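Local coordinates for protein chitinase (Paenibacillus sp. FPU-7, PDB 5GZT) that probably hydrolyses the beta-1,4 linkages between N-acetylglucosamine units inside chitin and chitodextrin chains, using two glycoside hydrolase family 18 modules, at residues Ser535-Asn540 and Thr595-Glu600; Ala794-Lys799 and Val849-Gly854; Met968-His973 and Ala1020-Gly1025; Val1010-Leu1015 and Gln1106-Val1111. One frame throughout, in Å; residues are numbered along the deposited sequence.

Contact 1. Residues Ser535-Asn540 and Thr595-Glu600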
loop_
_atom_site.group_PDB
_atom_site.type_symbol
_atom_site.label_atom_id
_atom_site.label_comp_id
_atom_site.label_asym_id
_atom_site.label_seq_id
_atom_site.Cartn_x
_atom_site.Cartn_y
_atom_site.Cartn_z
ATOM N N SER B 535 7.576 5.255 17.317
ATOM C CA SER B 535 7.788 6.578 17.789
ATOM C C SER B 535 9.291 6.932 17.826
ATOM O O SER B 535 10.144 6.020 17.863
ATOM C CB SER B 535 7.297 6.685 19.212
ATOM O OG SER B 535 7.945 5.749 20.050
ATOM N N ARG B 536 9.566 8.220 17.916
ATOM C CA ARG B 536 10.898 8.760 18.262
ATOM C C ARG B 536 10.747 9.373 19.619
ATOM O O ARG B 536 9.711 10.046 19.884
ATOM C CB ARG B 536 11.394 9.806 17.251
ATOM C CG ARG B 536 11.799 9.167 15.953
ATOM C CD ARG B 536 13.275 8.654 16.108
ATOM N NE ARG B 536 13.646 7.772 15.011
ATOM C CZ ARG B 536 14.699 6.973 15.044
ATOM N NH1 ARG B 536 15.563 7.031 16.033
ATOM N NH2 ARG B 536 14.882 6.151 14.075
ATOM N N VAL B 537 11.760 9.140 20.475
ATOM C CA VAL B 537 11.754 9.421 21.873
ATOM C C VAL B 537 12.867 10.395 22.197
ATOM O O VAL B 537 13.967 10.262 21.612
ATOM C CB VAL B 537 11.982 8.104 22.670
ATOM C CG1 VAL B 537 11.936 8.333 24.133
ATOM C CG2 VAL B 537 10.895 7.077 22.365
ATOM N N TRP B 538 12.594 11.352 23.097
ATOM C CA TRP B 538 13.606 12.170 23.733
ATOM C C TRP B 538 13.487 12.026 25.237
ATOM O O TRP B 538 12.372 12.094 25.779
ATOM C CB TRP B 538 13.421 13.641 23.451
ATOM C CG TRP B 538 13.751 14.170 22.115
ATOM C CD1 TRP B 538 14.762 15.099 21.818
ATOM C CD2 TRP B 538 12.999 14.021 20.907
ATOM N NE1 TRP B 538 14.677 15.462 20.513
ATOM C CE2 TRP B 538 13.595 14.848 19.937
ATOM C CE3 TRP B 538 11.814 13.339 20.575
ATOM C CZ2 TRP B 538 13.087 14.964 18.626
ATOM C CZ3 TRP B 538 11.328 13.408 19.280
ATOM C CH2 TRP B 538 11.953 14.251 18.323
ATOM N N GLN B 539 14.627 11.803 25.922
ATOM C CA GLN B 539 14.678 11.805 27.389
ATOM C C GLN B 539 15.244 13.086 27.905
ATOM O O GLN B 539 15.780 13.910 27.137
ATOM C CB GLN B 539 15.505 10.587 27.872
ATOM C CG GLN B 539 14.774 9.282 27.630
ATOM C CD GLN B 539 15.472 8.070 28.227
ATOM O OE1 GLN B 539 16.704 8.061 28.432
ATOM N NE2 GLN B 539 14.698 7.016 28.430
ATOM N N ASN B 540 15.081 13.302 29.196
ATOM C CA ASN B 540 15.536 14.524 29.851
ATOM C C ASN B 540 15.113 15.796 29.144
ATOM O O ASN B 540 15.923 16.737 28.983
ATOM C CB ASN B 540 17.104 14.499 30.025
ATOM C CG ASN B 540 17.544 13.317 30.885
ATOM O OD1 ASN B 540 17.036 13.125 31.957
ATOM N ND2 ASN B 540 18.305 12.445 30.332
ATOM N N THR B 595 10.166 12.450 29.682
ATOM C CA THR B 595 10.228 11.814 28.368
ATOM C C THR B 595 9.136 12.272 27.409
ATOM O O THR B 595 7.945 12.210 27.764
ATOM C CB THR B 595 10.182 10.317 28.568
ATOM O OG1 THR B 595 11.209 9.962 29.487
ATOM C CG2 THR B 595 10.325 9.614 27.335
ATOM N N PHE B 596 9.546 12.634 26.204
ATOM C CA PHE B 596 8.680 13.059 25.109
ATOM C C PHE B 596 8.683 12.013 23.988
ATOM O O PHE B 596 9.728 11.510 23.577
ATOM C CB PHE B 596 9.151 14.416 24.553
ATOM C CG PHE B 596 8.488 14.826 23.314
ATOM C CD1 PHE B 596 8.950 14.384 22.123
ATOM C CD2 PHE B 596 7.372 15.681 23.326
ATOM C CE1 PHE B 596 8.346 14.769 20.959
ATOM C CE2 PHE B 596 6.748 16.052 22.154
ATOM C CZ PHE B 596 7.231 15.598 20.981
ATOM N N ILE B 597 7.495 11.656 23.503
ATOM C CA ILE B 597 7.366 10.576 22.530
ATOM C C ILE B 597 6.543 11.109 21.388
ATOM O O ILE B 597 5.353 11.459 21.579
ATOM C CB ILE B 597 6.663 9.355 23.168
ATOM C CG1 ILE B 597 7.504 8.815 24.312
ATOM C CG2 ILE B 597 6.426 8.283 22.131
ATOM C CD1 ILE B 597 7.010 7.646 25.155
ATOM N N SER B 598 7.111 11.094 20.190
ATOM C CA SER B 598 6.433 11.492 19.012
ATOM C C SER B 598 6.033 10.267 18.295
ATOM O O SER B 598 6.869 9.466 18.056
ATOM C CB SER B 598 7.346 12.330 18.080
ATOM O OG SER B 598 6.802 12.383 16.787
ATOM N N TYR B 599 4.801 10.202 17.794
ATOM C CA TYR B 599 4.306 8.978 17.213
ATOM C C TYR B 599 3.178 9.243 16.199
ATOM O O TYR B 599 2.882 10.409 15.867
ATOM C CB TYR B 599 3.906 7.956 18.345
ATOM C CG TYR B 599 2.598 8.233 19.089
ATOM C CD1 TYR B 599 2.540 9.210 20.077
ATOM C CD2 TYR B 599 1.450 7.445 18.897
ATOM C CE1 TYR B 599 1.399 9.511 20.764
ATOM C CE2 TYR B 599 0.319 7.691 19.659
ATOM C CZ TYR B 599 0.317 8.736 20.584
ATOM O OH TYR B 599 -0.785 9.032 21.306
ATOM N N GLU B 600 2.663 8.157 15.657
ATOM C CA GLU B 600 1.683 8.109 14.608
ATOM C C GLU B 600 0.541 7.240 15.243
ATOM O O GLU B 600 0.811 6.188 15.803
ATOM C CB GLU B 600 2.236 7.273 13.508
ATOM C CG GLU B 600 1.367 7.193 12.287
ATOM C CD GLU B 600 1.678 8.319 11.254
ATOM O OE1 GLU B 600 1.173 9.431 11.432
ATOM O OE2 GLU B 600 2.413 8.083 10.266
HETATM O O HOH W 1 13.433 11.252 30.549
#
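W538 and F596 face each other as an antiparallel hydrogen-bonded pair, and their side chains leave the sheet side by side on the same face. They use different first torsions: CG of W538 is anti to its own carbonyl carbon (chi1 -74°), that of F596 anti to its backbone N (chi1 170°). The rings therefore meet as an offset edge-to-face pair, the F596 edge turned to the six-membered ring of the indole, planes at 75°; F596 CD1 lies 3.4 Å from W538 CE3. Farther along this face, S598 CB sits at the indole edge beside CZ3, while its OG is held by H497 N. R536, on the same side, swings its chain away to a salt bridge with D485. The other face carries V537 and I597, a looser pair with V537 CG2 4.3 Å from I597 CG1. The V537 and T595 side chains cross at a slant, CG1 of V537 3.8 Å from CG2 of T595. S535 CB points to the partner strand and sits tightly, 3.4 Å from I597 CG2; its OG, wedged between backbone N and carbonyl, bonds I562 O. Four backbone bonds join R536 to S598 and W538 to F596, and a water links T595 OG1 to N540 N. This ladder belongs to the five-stranded antiparallel sheet inserted between the seventh and eighth barrel strands, as in many family 18 chitinases.

Contact 2. Residues Ala794-Lys799 and Val849-Gly854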
loop_
_atom_site.group_PDB
_atom_site.type_symbol
_atom_site.label_atom_id
_atom_site.label_comp_id
_atom_site.label_asym_id
_atom_site.label_seq_id
_atom_site.Cartn_x
_atom_site.Cartn_y
_atom_site.Cartn_z
ATOM N N ALA B 794 -36.034 -28.835 26.148
ATOM C CA ALA B 794 -36.003 -29.167 24.742
ATOM C C ALA B 794 -36.681 -30.549 24.529
ATOM O O ALA B 794 -36.258 -31.484 25.163
ATOM C CB ALA B 794 -34.549 -29.270 24.351
ATOM N N PHE B 795 -37.777 -30.698 23.786
ATOM C CA PHE B 795 -38.502 -29.610 23.162
ATOM C C PHE B 795 -39.969 -29.998 23.151
ATOM O O PHE B 795 -40.306 -31.166 23.336
ATOM C CB PHE B 795 -38.108 -29.391 21.748
ATOM C CG PHE B 795 -36.703 -28.924 21.500
ATOM C CD1 PHE B 795 -36.404 -27.583 21.544
ATOM C CD2 PHE B 795 -35.736 -29.809 20.964
ATOM C CE1 PHE B 795 -35.108 -27.123 21.261
ATOM C CE2 PHE B 795 -34.462 -29.358 20.652
ATOM C CZ PHE B 795 -34.128 -27.994 20.800
ATOM N N ALA B 796 -40.838 -28.995 22.951
ATOM C CA ALA B 796 -42.182 -29.199 22.428
ATOM C C ALA B 796 -42.142 -28.988 20.913
ATOM O O ALA B 796 -41.198 -28.415 20.392
ATOM C CB ALA B 796 -43.155 -28.262 23.077
ATOM N N ARG B 797 -43.117 -29.485 20.210
ATOM C CA ARG B 797 -43.131 -29.457 18.737
ATOM C C ARG B 797 -44.449 -28.978 18.285
ATOM O O ARG B 797 -45.349 -28.731 19.132
ATOM C CB ARG B 797 -42.840 -30.857 18.158
ATOM C CG ARG B 797 -41.416 -31.339 18.494
ATOM C CD ARG B 797 -40.521 -30.642 17.515
ATOM N NE ARG B 797 -39.154 -30.466 17.929
ATOM C CZ ARG B 797 -38.100 -31.182 17.532
ATOM N NH1 ARG B 797 -38.214 -32.314 16.846
ATOM N NH2 ARG B 797 -36.908 -30.781 17.893
ATOM N N ILE B 798 -44.570 -28.757 17.001
ATOM C CA ILE B 798 -45.779 -28.218 16.455
ATOM C C ILE B 798 -46.362 -29.294 15.518
ATOM O O ILE B 798 -45.707 -29.737 14.544
ATOM C CB ILE B 798 -45.502 -26.972 15.683
ATOM C CG1 ILE B 798 -44.883 -25.874 16.563
ATOM C CG2 ILE B 798 -46.777 -26.404 15.011
ATOM C CD1 ILE B 798 -44.360 -24.646 15.750
ATOM N N LYS B 799 -47.609 -29.682 15.800
ATOM C CA LYS B 799 -48.370 -30.609 14.924
ATOM C C LYS B 799 -49.779 -30.047 14.749
ATOM O O LYS B 799 -50.480 -29.771 15.764
ATOM C CB LYS B 799 -48.367 -32.026 15.474
ATOM C CG LYS B 799 -49.101 -32.967 14.506
ATOM C CD LYS B 799 -49.393 -34.305 15.144
ATOM C CE LYS B 799 -50.268 -35.150 14.213
ATOM N NZ LYS B 799 -50.702 -36.409 14.849
ATOM N N VAL B 849 -38.291 -22.123 34.551
ATOM C CA VAL B 849 -38.265 -23.201 33.588
ATOM C C VAL B 849 -39.193 -22.845 32.434
ATOM O O VAL B 849 -40.396 -22.746 32.637
ATOM C CB VAL B 849 -38.773 -24.481 34.250
ATOM C CG1 VAL B 849 -38.561 -25.628 33.328
ATOM C CG2 VAL B 849 -38.024 -24.722 35.562
ATOM N N LEU B 850 -38.642 -22.763 31.228
ATOM C CA LEU B 850 -39.375 -22.381 30.058
ATOM C C LEU B 850 -39.473 -23.619 29.173
ATOM O O LEU B 850 -38.639 -24.525 29.203
ATOM C CB LEU B 850 -38.660 -21.291 29.277
ATOM C CG LEU B 850 -38.643 -19.873 29.852
ATOM C CD1 LEU B 850 -37.447 -19.756 30.752
ATOM C CD2 LEU B 850 -38.483 -18.907 28.678
ATOM N N VAL B 851 -40.510 -23.657 28.368
ATOM C CA VAL B 851 -40.606 -24.671 27.318
ATOM C C VAL B 851 -40.053 -24.123 26.032
ATOM O O VAL B 851 -40.449 -23.046 25.619
ATOM C CB VAL B 851 -42.075 -25.199 27.166
ATOM C CG1 VAL B 851 -43.114 -24.095 26.835
ATOM C CG2 VAL B 851 -42.146 -26.213 26.065
ATOM N N SER B 852 -39.093 -24.842 25.421
ATOM C CA SER B 852 -38.611 -24.507 24.138
ATOM C C SER B 852 -39.448 -25.254 23.122
ATOM O O SER B 852 -39.420 -26.495 23.090
ATOM C CB SER B 852 -37.146 -24.892 23.950
ATOM O OG SER B 852 -36.350 -24.124 24.832
ATOM N N ILE B 853 -40.056 -24.498 22.226
ATOM C CA ILE B 853 -40.787 -25.023 21.110
ATOM C C ILE B 853 -39.968 -24.908 19.901
ATOM O O ILE B 853 -39.572 -23.808 19.509
ATOM C CB ILE B 853 -42.101 -24.196 20.891
ATOM C CG1 ILE B 853 -42.909 -24.162 22.204
ATOM C CG2 ILE B 853 -42.977 -24.837 19.819
ATOM C CD1 ILE B 853 -44.205 -23.332 22.190
ATOM N N GLY B 854 -39.718 -26.048 19.273
ATOM C CA GLY B 854 -39.019 -26.146 18.020
ATOM C C GLY B 854 -37.775 -26.950 18.100
ATOM O O GLY B 854 -37.780 -28.073 18.648
#
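F795 lays its ring beneath the carbonyl oxygen of G854, and most of the side chain meets the neighbouring strand. CB sits between two carbonyls, 3.4 Å from G854 O and 3.5 Å from S852 O. With CG beside the backbone N (chi1 -66°), the ring turns one face to G854 O, which is offset toward the rim and 3.2 Å from CG. On the opposite face A794 CB rests over the ring centre. CD1 reaches S852 CB at 3.7 Å and has S852 O near the ring plane; CE1 and CE2 lie farther from G854 O, CE1 nearing S852 CB, and the side chain also touches W773 and D893. The same G854 O is gripped side-on by R797, whose NE and NH2 both approach it at 2.9 Å from one side of the carbonyl plane, while NH1 pairs with D809. Parallel bonds from A796 N to S852 O and from G854 N to A796 O (3.0 Å) fix the register; A796, I798, V851 and I853 pack toward helix 868-884. The non-proline cis peptide before F795, a feature well known in family 18 chitinases, lies within the second strand, which pairs with the third in a TIM barrel.

Contact 3. Residues Met968-His973 and Ala1020-Gly1025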
loop_
_atom_site.group_PDB
_atom_site.type_symbol
_atom_site.label_atom_id
_atom_site.label_comp_id
_atom_site.label_asym_id
_atom_site.label_seq_id
_atom_site.Cartn_x
_atom_site.Cartn_y
_atom_site.Cartn_z
ATOM N N MET B 968 -26.704 -18.744 19.687
ATOM C CA MET B 968 -25.984 -20.004 19.506
ATOM C C MET B 968 -24.574 -19.680 18.951
ATOM O O MET B 968 -24.301 -19.848 17.764
ATOM C CB MET B 968 -26.828 -20.949 18.580
ATOM C CG MET B 968 -28.094 -21.426 19.344
ATOM S SD MET B 968 -29.092 -22.574 18.324
ATOM C CE MET B 968 -29.786 -21.553 17.067
ATOM N N THR B 969 -23.709 -19.223 19.858
ATOM C CA THR B 969 -22.348 -18.766 19.542
ATOM C C THR B 969 -21.471 -20.045 19.563
ATOM O O THR B 969 -20.624 -20.284 20.479
ATOM C CB THR B 969 -21.918 -17.708 20.587
ATOM O OG1 THR B 969 -22.244 -18.192 21.890
ATOM C CG2 THR B 969 -22.607 -16.365 20.306
ATOM N N TYR B 970 -21.778 -20.917 18.601
ATOM C CA TYR B 970 -21.147 -22.239 18.456
ATOM C C TYR B 970 -21.536 -22.851 17.118
ATOM O O TYR B 970 -22.206 -22.187 16.338
ATOM C CB TYR B 970 -21.341 -23.110 19.677
ATOM C CG TYR B 970 -22.774 -23.293 20.137
ATOM C CD1 TYR B 970 -23.714 -23.990 19.348
ATOM C CD2 TYR B 970 -23.173 -22.844 21.365
ATOM C CE1 TYR B 970 -25.028 -24.206 19.808
ATOM C CE2 TYR B 970 -24.479 -23.014 21.803
ATOM C CZ TYR B 970 -25.385 -23.678 21.034
ATOM O OH TYR B 970 -26.594 -23.812 21.552
ATOM N N ASP B 971 -21.037 -24.038 16.764
ATOM C CA ASP B 971 -21.238 -24.619 15.426
ATOM C C ASP B 971 -20.802 -23.744 14.295
ATOM O O ASP B 971 -21.355 -23.839 13.183
ATOM C CB ASP B 971 -22.712 -24.952 15.158
ATOM C CG ASP B 971 -23.310 -25.925 16.141
ATOM O OD1 ASP B 971 -22.619 -26.829 16.626
ATOM O OD2 ASP B 971 -24.533 -25.783 16.459
ATOM N N TYR B 972 -19.803 -22.891 14.524
ATOM C CA TYR B 972 -19.313 -22.021 13.475
ATOM C C TYR B 972 -18.636 -22.749 12.278
ATOM O O TYR B 972 -18.629 -22.245 11.156
ATOM C CB TYR B 972 -18.294 -21.032 14.043
ATOM C CG TYR B 972 -18.747 -20.128 15.195
ATOM C CD1 TYR B 972 -19.986 -19.522 15.212
ATOM C CD2 TYR B 972 -17.821 -19.746 16.173
ATOM C CE1 TYR B 972 -20.351 -18.702 16.259
ATOM C CE2 TYR B 972 -18.158 -18.914 17.198
ATOM C CZ TYR B 972 -19.442 -18.351 17.203
ATOM O OH TYR B 972 -19.789 -17.524 18.229
ATOM N N HIS B 973 -17.974 -23.850 12.597
ATOM C CA HIS B 973 -17.205 -24.624 11.649
ATOM C C HIS B 973 -17.385 -26.077 12.027
ATOM O O HIS B 973 -17.695 -26.389 13.204
ATOM C CB HIS B 973 -15.747 -24.212 11.726
ATOM C CG HIS B 973 -15.527 -22.828 11.266
ATOM N ND1 HIS B 973 -15.839 -22.411 9.990
ATOM C CD2 HIS B 973 -15.115 -21.731 11.930
ATOM C CE1 HIS B 973 -15.522 -21.136 9.852
ATOM N NE2 HIS B 973 -15.086 -20.697 11.020
ATOM N N ALA B 1020 -21.117 -24.512 24.324
ATOM C CA ALA B 1020 -21.462 -25.832 23.764
ATOM C C ALA B 1020 -20.723 -26.882 24.582
ATOM O O ALA B 1020 -19.479 -26.837 24.685
ATOM C CB ALA B 1020 -20.987 -25.915 22.353
ATOM N N PHE B 1021 -21.446 -27.873 25.077
ATOM C CA PHE B 1021 -20.825 -28.970 25.836
ATOM C C PHE B 1021 -20.482 -30.185 24.922
ATOM O O PHE B 1021 -20.520 -31.339 25.356
ATOM C CB PHE B 1021 -21.726 -29.410 26.954
ATOM C CG PHE B 1021 -21.824 -28.448 28.118
ATOM C CD1 PHE B 1021 -21.294 -27.145 28.099
ATOM C CD2 PHE B 1021 -22.498 -28.851 29.250
ATOM C CE1 PHE B 1021 -21.475 -26.306 29.190
ATOM C CE2 PHE B 1021 -22.632 -28.014 30.353
ATOM C CZ PHE B 1021 -22.105 -26.749 30.316
ATOM N N TYR B 1022 -20.216 -29.920 23.663
ATOM C CA TYR B 1022 -19.857 -30.954 22.707
ATOM C C TYR B 1022 -18.842 -30.355 21.779
ATOM O O TYR B 1022 -18.773 -29.109 21.610
ATOM C CB TYR B 1022 -21.060 -31.479 21.884
ATOM C CG TYR B 1022 -21.775 -30.412 21.054
ATOM C CD1 TYR B 1022 -22.812 -29.606 21.619
ATOM C CD2 TYR B 1022 -21.441 -30.190 19.742
ATOM C CE1 TYR B 1022 -23.460 -28.612 20.882
ATOM C CE2 TYR B 1022 -22.087 -29.193 18.996
ATOM C CZ TYR B 1022 -23.091 -28.409 19.576
ATOM O OH TYR B 1022 -23.685 -27.456 18.785
ATOM N N ALA B 1023 -18.151 -31.247 21.064
ATOM C CA ALA B 1023 -17.135 -30.860 20.091
ATOM C C ALA B 1023 -17.503 -31.055 18.660
ATOM O O ALA B 1023 -18.447 -31.745 18.313
ATOM C CB ALA B 1023 -15.871 -31.644 20.374
ATOM N N ARG B 1024 -16.712 -30.438 17.808
ATOM C CA ARG B 1024 -16.667 -30.758 16.368
ATOM C C ARG B 1024 -15.213 -30.960 16.010
ATOM O O ARG B 1024 -14.341 -30.736 16.830
ATOM C CB ARG B 1024 -17.307 -29.673 15.518
ATOM C CG ARG B 1024 -18.825 -29.594 15.729
ATOM C CD ARG B 1024 -19.454 -28.515 14.848
ATOM N NE ARG B 1024 -20.881 -28.452 15.126
ATOM C CZ ARG B 1024 -21.788 -29.350 14.706
ATOM N NH1 ARG B 1024 -21.474 -30.340 13.872
ATOM N NH2 ARG B 1024 -23.048 -29.230 15.091
ATOM N N GLY B 1025 -14.939 -31.472 14.826
ATOM C CA GLY B 1025 -13.561 -31.905 14.531
ATOM C C GLY B 1025 -13.357 -32.363 13.095
ATOM O O GLY B 1025 -14.305 -32.350 12.321
#
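D971 points one carboxylate oxygen, OD1, at two side chains of the segment 1020-1025, Y1022 and R1024. R1024 runs extended from CG to NE and then offers its guanidinium edge, NE and NH2 both bonding OD1, at 2.8 Å and 2.9 Å. The acceptor lies in the guanidinium plane, but the arginine comes over the face of the carboxylate, the two planes standing 73° apart, so this salt bridge is a side-on grip on a single atom rather than a two-to-two pairing. Y1022 crosses D971 at about a right angle, carboxylate and ring planes 37° apart; OD1 lies in the ring plane and accepts from its OH, though the modelled 2.5 Å is shorter than usual and doubtful in its exact length. The Y1022 hydroxyl also stands 3.5 Å from CD1 of Y970, whose side chain crosses that of Y1022 at about a right angle. The methyl of A1020 fits between the two tyrosines, 3.9 Å from Y970 CG and offset over one face of the Y1022 ring. H973 O touches CD of R1024, at 3.2 Å, while the imidazole bonds E977 through ND1 and D995 through NE2. M968-D971 is the M-T-Y-D sequence familiar in family 18, following strand 964-967 at the barrel end where active sites of the family lie; A1020 ends strand 1015-1020. Strand 1110-1114 backs Y970 through M1112 and W1114, helix 998-1007 touches T969 and Y972, and R1024 opens strand 1024-1026 of the antiparallel insertion sheet.

Contact 4. Residues Val1010-Leu1015 and Gln1106-Val1111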
loop_
_atom_site.group_PDB
_atom_site.type_symbol
_atom_site.label_atom_id
_atom_site.label_comp_id
_atom_site.label_asym_id
_atom_site.label_seq_id
_atom_site.Cartn_x
_atom_site.Cartn_y
_atom_site.Cartn_z
ATOM N N VAL B 1010 -29.731 -4.405 18.767
ATOM C CA VAL B 1010 -30.226 -5.195 19.914
ATOM C C VAL B 1010 -29.464 -4.750 21.153
ATOM O O VAL B 1010 -28.221 -4.709 21.135
ATOM C CB VAL B 1010 -30.022 -6.672 19.715
ATOM C CG1 VAL B 1010 -30.443 -7.484 20.908
ATOM C CG2 VAL B 1010 -30.717 -7.205 18.455
ATOM N N PRO B 1011 -30.167 -4.459 22.230
ATOM C CA PRO B 1011 -29.474 -4.086 23.492
ATOM C C PRO B 1011 -28.676 -5.245 24.014
ATOM O O PRO B 1011 -29.083 -6.429 23.848
ATOM C CB PRO B 1011 -30.606 -3.729 24.453
ATOM C CG PRO B 1011 -31.891 -4.193 23.794
ATOM C CD PRO B 1011 -31.638 -4.449 22.348
ATOM N N ALA B 1012 -27.497 -4.917 24.555
ATOM C CA ALA B 1012 -26.627 -5.899 25.234
ATOM C C ALA B 1012 -27.387 -6.754 26.249
ATOM O O ALA B 1012 -27.192 -7.948 26.335
ATOM C CB ALA B 1012 -25.455 -5.179 25.917
ATOM N N SER B 1013 -28.302 -6.133 26.945
ATOM C CA SER B 1013 -29.018 -6.796 27.996
ATOM C C SER B 1013 -30.153 -7.758 27.480
ATOM O O SER B 1013 -30.848 -8.363 28.257
ATOM C CB SER B 1013 -29.513 -5.809 29.043
ATOM O OG SER B 1013 -30.456 -4.889 28.508
ATOM N N LYS B 1014 -30.298 -7.875 26.174
ATOM C CA LYS B 1014 -31.205 -8.883 25.587
ATOM C C LYS B 1014 -30.453 -9.951 24.858
ATOM O O LYS B 1014 -31.024 -10.704 24.101
ATOM C CB LYS B 1014 -32.264 -8.136 24.742
ATOM C CG LYS B 1014 -33.198 -7.561 25.774
ATOM C CD LYS B 1014 -34.464 -7.138 25.289
ATOM C CE LYS B 1014 -35.350 -6.725 26.459
ATOM N NZ LYS B 1014 -36.579 -6.326 25.746
ATOM N N LEU B 1015 -29.163 -10.039 25.160
ATOM C CA LEU B 1015 -28.311 -11.042 24.560
ATOM C C LEU B 1015 -27.754 -12.018 25.588
ATOM O O LEU B 1015 -27.353 -11.637 26.659
ATOM C CB LEU B 1015 -27.134 -10.411 23.794
ATOM C CG LEU B 1015 -27.543 -9.570 22.567
ATOM C CD1 LEU B 1015 -26.326 -8.805 21.980
ATOM C CD2 LEU B 1015 -28.168 -10.446 21.529
ATOM N N GLN B 1106 -19.415 -7.127 28.970
ATOM C CA GLN B 1106 -20.142 -6.511 27.852
ATOM C C GLN B 1106 -21.560 -6.105 28.204
ATOM O O GLN B 1106 -22.275 -5.512 27.376
ATOM C CB GLN B 1106 -20.175 -7.503 26.703
ATOM C CG GLN B 1106 -18.824 -7.809 26.123
ATOM C CD GLN B 1106 -18.233 -6.630 25.420
ATOM O OE1 GLN B 1106 -18.832 -6.015 24.522
ATOM N NE2 GLN B 1106 -17.067 -6.314 25.814
ATOM N N GLY B 1107 -22.006 -6.416 29.422
ATOM C CA GLY B 1107 -23.378 -6.050 29.809
ATOM C C GLY B 1107 -24.435 -6.950 29.222
ATOM O O GLY B 1107 -25.568 -6.524 29.029
ATOM N N LEU B 1108 -24.083 -8.174 28.984
ATOM C CA LEU B 1108 -25.018 -9.161 28.479
ATOM C C LEU B 1108 -25.991 -9.644 29.573
ATOM O O LEU B 1108 -25.749 -9.458 30.790
ATOM C CB LEU B 1108 -24.361 -10.323 27.780
ATOM C CG LEU B 1108 -23.298 -10.007 26.732
ATOM C CD1 LEU B 1108 -22.839 -11.292 26.101
ATOM C CD2 LEU B 1108 -23.762 -9.011 25.686
ATOM N N ARG B 1109 -27.119 -10.215 29.128
ATOM C CA ARG B 1109 -28.081 -10.733 30.114
ATOM C C ARG B 1109 -27.471 -11.913 30.894
ATOM O O ARG B 1109 -27.769 -12.060 32.060
ATOM C CB ARG B 1109 -29.408 -11.154 29.512
ATOM C CG ARG B 1109 -30.489 -11.487 30.523
ATOM C CD ARG B 1109 -30.954 -10.233 31.192
ATOM N NE ARG B 1109 -31.734 -10.418 32.416
ATOM C CZ ARG B 1109 -31.276 -10.566 33.645
ATOM N NH1 ARG B 1109 -29.955 -10.660 33.902
ATOM N NH2 ARG B 1109 -32.136 -10.633 34.658
ATOM N N GLY B 1110 -26.690 -12.745 30.231
ATOM C CA GLY B 1110 -26.118 -13.915 30.878
ATOM C C GLY B 1110 -25.507 -14.892 29.925
ATOM O O GLY B 1110 -25.111 -14.494 28.808
ATOM N N VAL B 1111 -25.483 -16.162 30.331
ATOM C CA VAL B 1111 -24.888 -17.215 29.608
ATOM C C VAL B 1111 -25.893 -18.369 29.559
ATOM O O VAL B 1111 -26.568 -18.596 30.537
ATOM C CB VAL B 1111 -23.609 -17.761 30.358
ATOM C CG1 VAL B 1111 -22.985 -18.878 29.559
ATOM C CG2 VAL B 1111 -22.606 -16.592 30.607
#
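L1015 and R1109 are joined by a backbone hydrogen bond at the N-terminal rim of the second TIM barrel, where the seventh and eighth strands enter. R1109 N donates to L1015 O at 2.9 Å. L1015 is the most covered residue here: its CB packs on L1108 CD2 at 4.1 Å, its carbonyl oxygen also touches L1108 CB, and the rest of its side chain turns to Y1005 and R1006 of helix 998-1007. R1109 contributes mainly the base of its chain. With CG anti to the backbone N (chi1 -171°) and a bend at the next torsion, CB lies 3.4 Å from S1013 O and CD returns to the same oxygen at 3.5 Å; the guanidinium then leaves the contact and NH1 bonds G763 O. A1012, in a short 3-10 turn, pushes its methyl against the chain reversal after helix 1093-1106, where CB meets G1107 O at 3.4 Å and Q1106 O close by. G1107, with positive phi, closes that helix in a Schellman motif. Strand 754-759, of the immunoglobulin-like domain's mixed sheet, packs on this rim: S755 OG bonds A1012 N and T757 OG1 bonds G1107 O, tying the barrel base to that strand. Within the 1010-1015 turn, A1012 O accepts from L1015 N. The same oxygen receives the CA-H of L1108 almost head-on, CA to O 3.3 Å with an angle of 168° at the hydrogen.

How the contacts relate
Contact 1 belongs to the first family 18 module; the other three share the second, with contact 1 at least 23 Å from any of them between nearest atoms. Contacts 1, 2 and 4 are buried, contact 3 only partly so. Contacts 2 and 4 reach the same barrel wall at different strands, their centres about 23 Å apart. Contact 3 ties what follows the sixth strand to what follows the seventh, contact 4 the starts of the seventh and eighth, and so their segments alternate. Chemistry follows place: aromatic pairing on an antiparallel ladder in contact 1, an arginine on a backbone carbonyl in contact 2, a carboxylate network in contact 3, mostly backbone and aliphatic packing in contact 4.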